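Local coordinates for segregation and condensation protein B (Mycobacterium tuberculosis, PDB 2Z99) that probably takes part in chromosome segregation and condensation during cell division, as a winged-helix subunit working with SMC proteins, at residues L67-S71 with E72-M76. Numbering follows the deposited sequence.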
loop_
_atom_site.group_PDB
_atom_site.type_symbol
_atom_site.label_atom_id
_atom_site.label_comp_id
_atom_site.label_asym_id
_atom_site.label_seq_id
_atom_site.Cartn_x
_atom_site.Cartn_y
_atom_site.Cartn_z
ATOM N N LEU A 67 4.062 12.568 -6.584
ATOM C CA LEU A 67 3.622 13.006 -5.269
ATOM C C LEU A 67 2.615 14.125 -5.480
ATOM O O LEU A 67 2.965 15.198 -5.965
ATOM C CB LEU A 67 4.824 13.502 -4.459
ATOM C CG LEU A 67 4.634 13.953 -3.009
ATOM C CD1 LEU A 67 4.049 12.839 -2.137
ATOM C CD2 LEU A 67 5.983 14.382 -2.471
ATOM N N ARG A 68 1.356 13.862 -5.143
ATOM C CA ARG A 68 0.312 14.856 -5.317
ATOM C C ARG A 68 -0.370 15.219 -4.010
ATOM O O ARG A 68 -0.432 14.413 -3.079
ATOM C CB ARG A 68 -0.731 14.370 -6.323
ATOM C CG ARG A 68 -0.394 14.688 -7.763
ATOM C CD ARG A 68 -1.644 14.717 -8.627
ATOM N NE ARG A 68 -2.291 13.413 -8.720
ATOM C CZ ARG A 68 -1.728 12.341 -9.273
ATOM N NH1 ARG A 68 -0.503 12.430 -9.776
ATOM N NH2 ARG A 68 -2.386 11.183 -9.331
ATOM N N HIS A 69 -0.873 16.446 -3.948
ATOM C CA HIS A 69 -1.559 16.930 -2.753
ATOM C C HIS A 69 -3.051 17.018 -3.009
ATOM O O HIS A 69 -3.485 17.563 -4.029
ATOM C CB HIS A 69 -1.043 18.311 -2.348
ATOM C CG HIS A 69 -1.689 18.855 -1.114
ATOM N ND1 HIS A 69 -2.394 20.038 -1.104
ATOM C CD2 HIS A 69 -1.726 18.384 0.155
ATOM C CE1 HIS A 69 -2.835 20.274 0.119
ATOM N NE2 HIS A 69 -2.441 19.286 0.902
ATOM N N THR A 70 -3.822 16.478 -2.071
ATOM C CA THR A 70 -5.276 16.472 -2.168
ATOM C C THR A 70 -5.855 16.979 -0.842
ATOM O O THR A 70 -5.133 17.077 0.154
ATOM C CB THR A 70 -5.793 15.043 -2.443
ATOM O OG1 THR A 70 -7.177 15.094 -2.801
ATOM C CG2 THR A 70 -5.629 14.171 -1.204
ATOM N N SER A 71 -7.148 17.301 -0.822
ATOM C CA SER A 71 -7.767 17.793 0.407
ATOM C C SER A 71 -7.475 16.853 1.581
ATOM O O SER A 71 -7.391 17.285 2.724
ATOM C CB SER A 71 -9.282 17.959 0.223
ATOM O OG SER A 71 -9.925 16.714 0.020
ATOM N N GLU A 72 -7.316 15.568 1.294
ATOM C CA GLU A 72 -7.024 14.589 2.331
ATOM C C GLU A 72 -5.550 14.645 2.740
ATOM O O GLU A 72 -5.138 13.970 3.688
ATOM C CB GLU A 72 -7.327 13.176 1.832
ATOM C CG GLU A 72 -8.793 12.801 1.709
ATOM C CD GLU A 72 -8.967 11.421 1.089
ATOM O OE1 GLU A 72 -8.826 11.312 -0.150
ATOM O OE2 GLU A 72 -9.216 10.448 1.835
ATOM N N GLY A 73 -4.759 15.430 2.014
ATOM C CA GLY A 73 -3.338 15.537 2.314
ATOM C C GLY A 73 -2.405 15.174 1.162
ATOM O O GLY A 73 -2.746 15.377 -0.008
ATOM N N TRP A 74 -1.228 14.637 1.494
ATOM C CA TRP A 74 -0.231 14.257 0.491
ATOM C C TRP A 74 -0.126 12.743 0.339
ATOM O O TRP A 74 -0.250 12.000 1.319
ATOM C CB TRP A 74 1.158 14.792 0.858
ATOM C CG TRP A 74 1.341 16.270 0.726
ATOM C CD1 TRP A 74 1.051 17.223 1.665
ATOM C CD2 TRP A 74 1.859 16.975 -0.413
ATOM N NE1 TRP A 74 1.356 18.477 1.178
ATOM C CE2 TRP A 74 1.854 18.352 -0.093
ATOM C CE3 TRP A 74 2.326 16.576 -1.671
ATOM C CZ2 TRP A 74 2.298 19.329 -0.981
ATOM C CZ3 TRP A 74 2.770 17.558 -2.562
ATOM C CH2 TRP A 74 2.753 18.915 -2.208
ATOM N N ARG A 75 0.151 12.294 -0.884
ATOM C CA ARG A 75 0.262 10.867 -1.157
ATOM C C ARG A 75 1.006 10.600 -2.463
ATOM O O ARG A 75 0.908 11.374 -3.403
ATOM C CB ARG A 75 -1.150 10.275 -1.229
ATOM C CG ARG A 75 -1.244 8.780 -1.465
ATOM C CD ARG A 75 -2.716 8.361 -1.602
ATOM N NE ARG A 75 -2.882 6.917 -1.448
ATOM C CZ ARG A 75 -4.046 6.266 -1.462
ATOM N NH1 ARG A 75 -5.204 6.911 -1.631
ATOM N NH2 ARG A 75 -4.045 4.948 -1.291
ATOM N N MET A 76 1.761 9.506 -2.514
ATOM C CA MET A 76 2.471 9.142 -3.739
ATOM C C MET A 76 1.529 8.388 -4.678
ATOM O O MET A 76 0.945 7.372 -4.295
ATOM C CB MET A 76 3.667 8.246 -3.430
ATOM C CG MET A 76 4.724 8.909 -2.597
ATOM S SD MET A 76 6.281 8.084 -2.719
ATOM C CE MET A 76 6.127 6.920 -1.401
HETATM O O HOH W 1 -8.476 12.691 -2.260
#
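A two-stranded antiparallel beta hairpin, the wing of the N-terminal winged-helix domain, brings His69 against Trp74 and Leu67 against Met76 in non-hydrogen-bonded pairs. The reversal is a type I turn from Thr70 to Gly73, and Gly73 has phi 123°, a backbone conformation open to glycine because it lacks a side chain. Beside the turn, Thr70 N donates to Gly73 O almost linearly at 2.6 Å; further along, Arg75 N reaches Arg68 O at 3.1 Å.

The clearest side-chain contact is a CH-pi interaction: His69 CB lies 3.5 Å from the centroid of the Trp74 six-membered ring, nearly on its normal. With CG of His69 anti to its backbone N (chi1 -179°), the imidazole leans obliquely toward the five-membered ring, CD2 over the indole face, the two planes inclined at 35°. Leu67 CG approaches Trp74 CE3 obliquely at 3.7 Å, and Leu67 CD1 meets Met76 CG at 4.0 Å. Leu51 and Gln52 of helix 44-60 touch the indole, while Leu24 of helix 13-26 touches Leu67 and Met76.

At the turn, one water links Thr70 OG1, at 2.8 Å, to Glu72 OE1, to which it donates. The chemistry thus differs along the hairpin: Leu67, Trp74 and Met76 fasten it to the helices and His69 lies on the indole of Trp74, whereas a solvent bridge ties polar side chains together at the turn.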